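Local structure of (R)-specific secondary-alkylsulfatase (Pseudomonas sp., 4AXH) at residues V607-K611 and P612-Q616; D96-D99 and T100-P103. The protein hydrolyses secondary alkyl sulfates enantioselectively with strict inversion of configuration, a zinc-dependent reaction that yields (S)-alcohols and inorganic sulfate. All coordinates share one frame; numbering follows the deposited sequence.

Interaction 1 (V607-K611 and P612-Q616); sequences VKLTK and PTLDQ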
loop_
_atom_site.group_PDB
_atom_site.type_symbol
_atom_site.label_atom_id
_atom_site.label_comp_id
_atom_site.label_asym_id
_atom_site.label_seq_id
_atom_site.Cartn_x
_atom_site.Cartn_y
_atom_site.Cartn_z
ATOM N N VAL A 607 -17.499 1.362 -33.080
ATOM C CA VAL A 607 -18.594 2.106 -32.453
ATOM C C VAL A 607 -18.378 3.624 -32.488
ATOM O O VAL A 607 -17.630 4.166 -31.671
ATOM C CB VAL A 607 -18.902 1.588 -31.013
ATOM C CG1 VAL A 607 -20.306 1.980 -30.577
ATOM C CG2 VAL A 607 -18.706 0.072 -30.887
ATOM N N LYS A 608 -19.044 4.301 -33.436
ATOM C CA LYS A 608 -18.998 5.756 -33.581
ATOM C C LYS A 608 -20.154 6.361 -32.778
ATOM O O LYS A 608 -21.308 5.988 -32.997
ATOM C CB LYS A 608 -19.103 6.183 -35.055
ATOM C CG LYS A 608 -18.013 5.620 -35.975
ATOM C CD LYS A 608 -17.690 6.565 -37.147
ATOM C CE LYS A 608 -18.797 6.753 -38.170
ATOM N NZ LYS A 608 -18.587 7.975 -38.995
ATOM N N LEU A 609 -19.835 7.264 -31.827
ATOM C CA LEU A 609 -20.773 7.949 -30.923
ATOM C C LEU A 609 -20.083 9.144 -30.312
ATOM O O LEU A 609 -18.911 9.387 -30.601
ATOM C CB LEU A 609 -21.265 6.994 -29.799
ATOM C CG LEU A 609 -20.296 6.591 -28.649
ATOM C CD1 LEU A 609 -21.015 5.772 -27.609
ATOM C CD2 LEU A 609 -19.113 5.772 -29.141
ATOM N N THR A 610 -20.790 9.870 -29.446
ATOM C CA THR A 610 -20.244 11.021 -28.725
ATOM C C THR A 610 -20.231 10.712 -27.218
ATOM O O THR A 610 -20.972 9.821 -26.783
ATOM C CB THR A 610 -21.043 12.308 -29.040
ATOM O OG1 THR A 610 -22.324 12.264 -28.410
ATOM C CG2 THR A 610 -21.190 12.564 -30.525
ATOM N N LYS A 611 -19.412 11.449 -26.424
ATOM C CA LYS A 611 -19.384 11.277 -24.964
ATOM C C LYS A 611 -20.788 11.518 -24.355
ATOM O O LYS A 611 -21.244 10.620 -23.641
ATOM C CB LYS A 611 -18.311 12.149 -24.285
ATOM C CG LYS A 611 -18.034 11.751 -22.820
ATOM C CD LYS A 611 -18.009 12.968 -21.886
ATOM C CE LYS A 611 -17.891 12.604 -20.425
ATOM N NZ LYS A 611 -17.719 13.810 -19.562
ATOM N N PRO A 612 -21.539 12.622 -24.684
ATOM C CA PRO A 612 -22.892 12.768 -24.108
ATOM C C PRO A 612 -23.831 11.582 -24.378
ATOM O O PRO A 612 -24.598 11.233 -23.483
ATOM C CB PRO A 612 -23.403 14.100 -24.678
ATOM C CG PRO A 612 -22.490 14.449 -25.797
ATOM C CD PRO A 612 -21.183 13.795 -25.517
ATOM N N THR A 613 -23.719 10.918 -25.566
ATOM C CA THR A 613 -24.524 9.728 -25.886
ATOM C C THR A 613 -24.032 8.526 -25.082
ATOM O O THR A 613 -24.860 7.815 -24.522
ATOM C CB THR A 613 -24.676 9.449 -27.403
ATOM O OG1 THR A 613 -23.474 8.904 -27.943
ATOM C CG2 THR A 613 -25.154 10.667 -28.201
ATOM N N LEU A 614 -22.692 8.337 -24.969
ATOM C CA LEU A 614 -22.085 7.255 -24.167
ATOM C C LEU A 614 -22.573 7.380 -22.739
ATOM O O LEU A 614 -22.955 6.375 -22.141
ATOM C CB LEU A 614 -20.534 7.299 -24.193
ATOM C CG LEU A 614 -19.789 6.230 -23.359
ATOM C CD1 LEU A 614 -19.613 4.919 -24.129
ATOM C CD2 LEU A 614 -18.441 6.745 -22.894
ATOM N N ASP A 615 -22.601 8.629 -22.221
ATOM C CA ASP A 615 -23.056 8.991 -20.881
ATOM C C ASP A 615 -24.496 8.551 -20.652
ATOM O O ASP A 615 -24.785 7.984 -19.597
ATOM C CB ASP A 615 -22.899 10.508 -20.632
ATOM C CG ASP A 615 -21.471 11.015 -20.469
ATOM O OD1 ASP A 615 -20.676 10.353 -19.746
ATOM O OD2 ASP A 615 -21.171 12.112 -20.993
ATOM N N GLN A 616 -25.382 8.773 -21.652
ATOM C CA GLN A 616 -26.796 8.386 -21.610
ATOM C C GLN A 616 -26.978 6.873 -21.515
ATOM O O GLN A 616 -27.844 6.418 -20.765
ATOM C CB GLN A 616 -27.555 8.944 -22.811
ATOM C CG GLN A 616 -27.984 10.387 -22.647
ATOM C CD GLN A 616 -28.767 10.830 -23.848
ATOM O OE1 GLN A 616 -29.968 10.561 -23.963
ATOM N NE2 GLN A 616 -28.090 11.480 -24.787
#

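Interaction 2 (D96-D99 and T100-P103); sequences DAAD and TVNP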
loop_
_atom_site.group_PDB
_atom_site.type_symbol
_atom_site.label_atom_id
_atom_site.label_comp_id
_atom_site.label_asym_id
_atom_site.label_seq_id
_atom_site.Cartn_x
_atom_site.Cartn_y
_atom_site.Cartn_z
ATOM N N ASP A 96 -21.583 16.771 30.902
ATOM C CA ASP A 96 -20.401 15.892 30.976
ATOM C C ASP A 96 -20.797 14.532 30.430
ATOM O O ASP A 96 -21.985 14.259 30.264
ATOM C CB ASP A 96 -19.824 15.792 32.399
ATOM C CG ASP A 96 -18.950 16.951 32.890
ATOM O OD1 ASP A 96 -19.099 18.089 32.366
ATOM O OD2 ASP A 96 -18.159 16.734 33.852
ATOM N N ALA A 97 -19.826 13.708 30.106
ATOM C CA ALA A 97 -20.051 12.410 29.478
ATOM C C ALA A 97 -20.956 11.416 30.198
ATOM O O ALA A 97 -20.905 11.270 31.433
ATOM C CB ALA A 97 -18.722 11.751 29.105
ATOM N N ALA A 98 -21.752 10.690 29.388
ATOM C CA ALA A 98 -22.600 9.591 29.825
ATOM C C ALA A 98 -21.647 8.393 30.049
ATOM O O ALA A 98 -20.510 8.404 29.547
ATOM C CB ALA A 98 -23.603 9.262 28.735
ATOM N N ASP A 99 -22.098 7.371 30.813
ATOM C CA ASP A 99 -21.323 6.153 31.107
ATOM C C ASP A 99 -21.115 5.327 29.821
ATOM O O ASP A 99 -20.173 4.533 29.734
ATOM C CB ASP A 99 -22.068 5.314 32.170
ATOM C CG ASP A 99 -22.267 6.004 33.508
ATOM O OD1 ASP A 99 -22.916 7.074 33.535
ATOM O OD2 ASP A 99 -21.795 5.457 34.539
ATOM N N THR A 100 -22.025 5.526 28.835
ATOM C CA THR A 100 -22.070 4.860 27.530
ATOM C C THR A 100 -21.213 5.563 26.437
ATOM O O THR A 100 -21.255 5.154 25.276
ATOM C CB THR A 100 -23.514 4.665 27.092
ATOM O OG1 THR A 100 -24.091 5.936 26.902
ATOM C CG2 THR A 100 -24.330 3.878 28.083
ATOM N N VAL A 101 -20.452 6.617 26.792
ATOM C CA VAL A 101 -19.534 7.267 25.860
ATOM C C VAL A 101 -18.248 7.759 26.522
ATOM O O VAL A 101 -18.300 8.455 27.526
ATOM C CB VAL A 101 -20.125 8.181 24.738
ATOM C CG1 VAL A 101 -21.386 8.902 25.173
ATOM C CG2 VAL A 101 -19.091 9.101 24.119
ATOM N N ASN A 102 -17.088 7.314 25.962
ATOM C CA ASN A 102 -15.747 7.672 26.376
ATOM C C ASN A 102 -15.658 9.183 26.552
ATOM O O ASN A 102 -16.065 9.921 25.656
ATOM C CB ASN A 102 -14.767 7.209 25.340
ATOM C CG ASN A 102 -13.320 7.382 25.763
ATOM O OD1 ASN A 102 -12.842 8.491 26.059
ATOM N ND2 ASN A 102 -12.568 6.300 25.701
ATOM N N PRO A 103 -15.166 9.656 27.717
ATOM C CA PRO A 103 -15.146 11.104 27.990
ATOM C C PRO A 103 -14.337 11.952 27.027
ATOM O O PRO A 103 -14.736 13.088 26.809
ATOM C CB PRO A 103 -14.659 11.183 29.439
ATOM C CG PRO A 103 -14.924 9.873 30.011
ATOM C CD PRO A 103 -14.695 8.908 28.897
#

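Interaction 1 (V607-K611 and P612-Q616)
Two i to i+4 backbone bonds start the helix here: Leu614 N donates to Thr610 O at 2.9 Å and Asp615 N to Lys611 O at 2.8 Å. This is a strand-to-helix junction with Thr610 as N-cap, carrying strand 605-609 of the C-terminal domain into helix 611-618. With chi1 at 72°, Thr610 OG1 lies between its own N and carbonyl carbon and turns to the helix, where it caps Thr613 N through a weak bond of 3.4 Å. Thr613 answers with its hydroxyl: OG1 donates to Thr610 O at 2.9 Å, 21° from the carbonyl plane, which gives that oxygen a second donor.

Next to the cap, Leu609 CD1 comes up against Leu614 CB at 3.8 Å, and both leucines continue onto Trp574 and Phe576 of the neighbouring strand 570-576. Farther along, Lys611 runs its chain obliquely past the Asp615 side chain. The Lys611 methylenes pass beside the carboxylate, CE 3.4 Å from Asp615 OD2, while NZ, 4.1 Å from that oxygen, is beyond a salt bridge and bonds Arg545 O.

Interaction 2 (D96-D99 and T100-P103)
Ala98 and Val101 close a type I beta turn, with Asp99 and Thr100 at its two corners, in the loop that leads from strand 82-85 into helix 103-111. The turn bond, Val101 N to Ala98 O, is 3.3 Å long and reasonably straight at the hydrogen. It approaches from above the peptide, 67° out of the carbonyl plane, and so does not use a lone pair.

Past the turn, the two arms lie side by side. Ala97, which shares Trp106 of helix 103-111 with Val101 as a neighbour, points its methyl across at the returning chain: CB sits 3.7 Å from Val101 O and 3.8 Å from Pro103 CA, and it also reaches the proline ring, CB to CB at 4.1 Å. The methyl of Ala98 lies alongside the turn, CB 3.8 Å from Thr100 OG1. It also meets the branch of Val101, CB to CG1 at 4.2 Å.

Thr100 places OG1 between its own N and C, chi1 65°, with CG2 beside the N. That torsion leaves OG1 next to the Ala98 methyl, and the hydroxyl is hydrogen-bonded to Ala241 O. The Asp99 side chain sets off away from the returning arm and touches Ala42 of helix 39-48, a helix whose Asn45 ND2 bonds the Asp99 carbonyl and whose Asn45 and Val48 pack on Pro103. Asn102, in turn, is the N-cap of helix 103-111. Its CG lies opposite the backbone N, chi1 -173°, and the amide is used at both ends: OD1 accepts from Ser104 N, and ND2 donates to Gln511 O.

How the interactions relate
Both are local contacts at the start of a helix, but they belong to separate parts of the molecule, on opposite sides of its centre, with nearest atoms about 44 Å apart. Interaction 1 joins a strand and helix of the C-terminal domain; interaction 2 folds a loop back on itself ahead of helix 103-111. Each is partly buried, and both sit away from the zinc and sulfate sites. Their capping residues differ: a threonine hydroxyl makes a weak cap within interaction 1, whereas an asparagine does the capping in interaction 2 and also bonds a distant part of the chain. Polar bonds dominate 607-616; small apolar groups around one turn bond dominate 96-103.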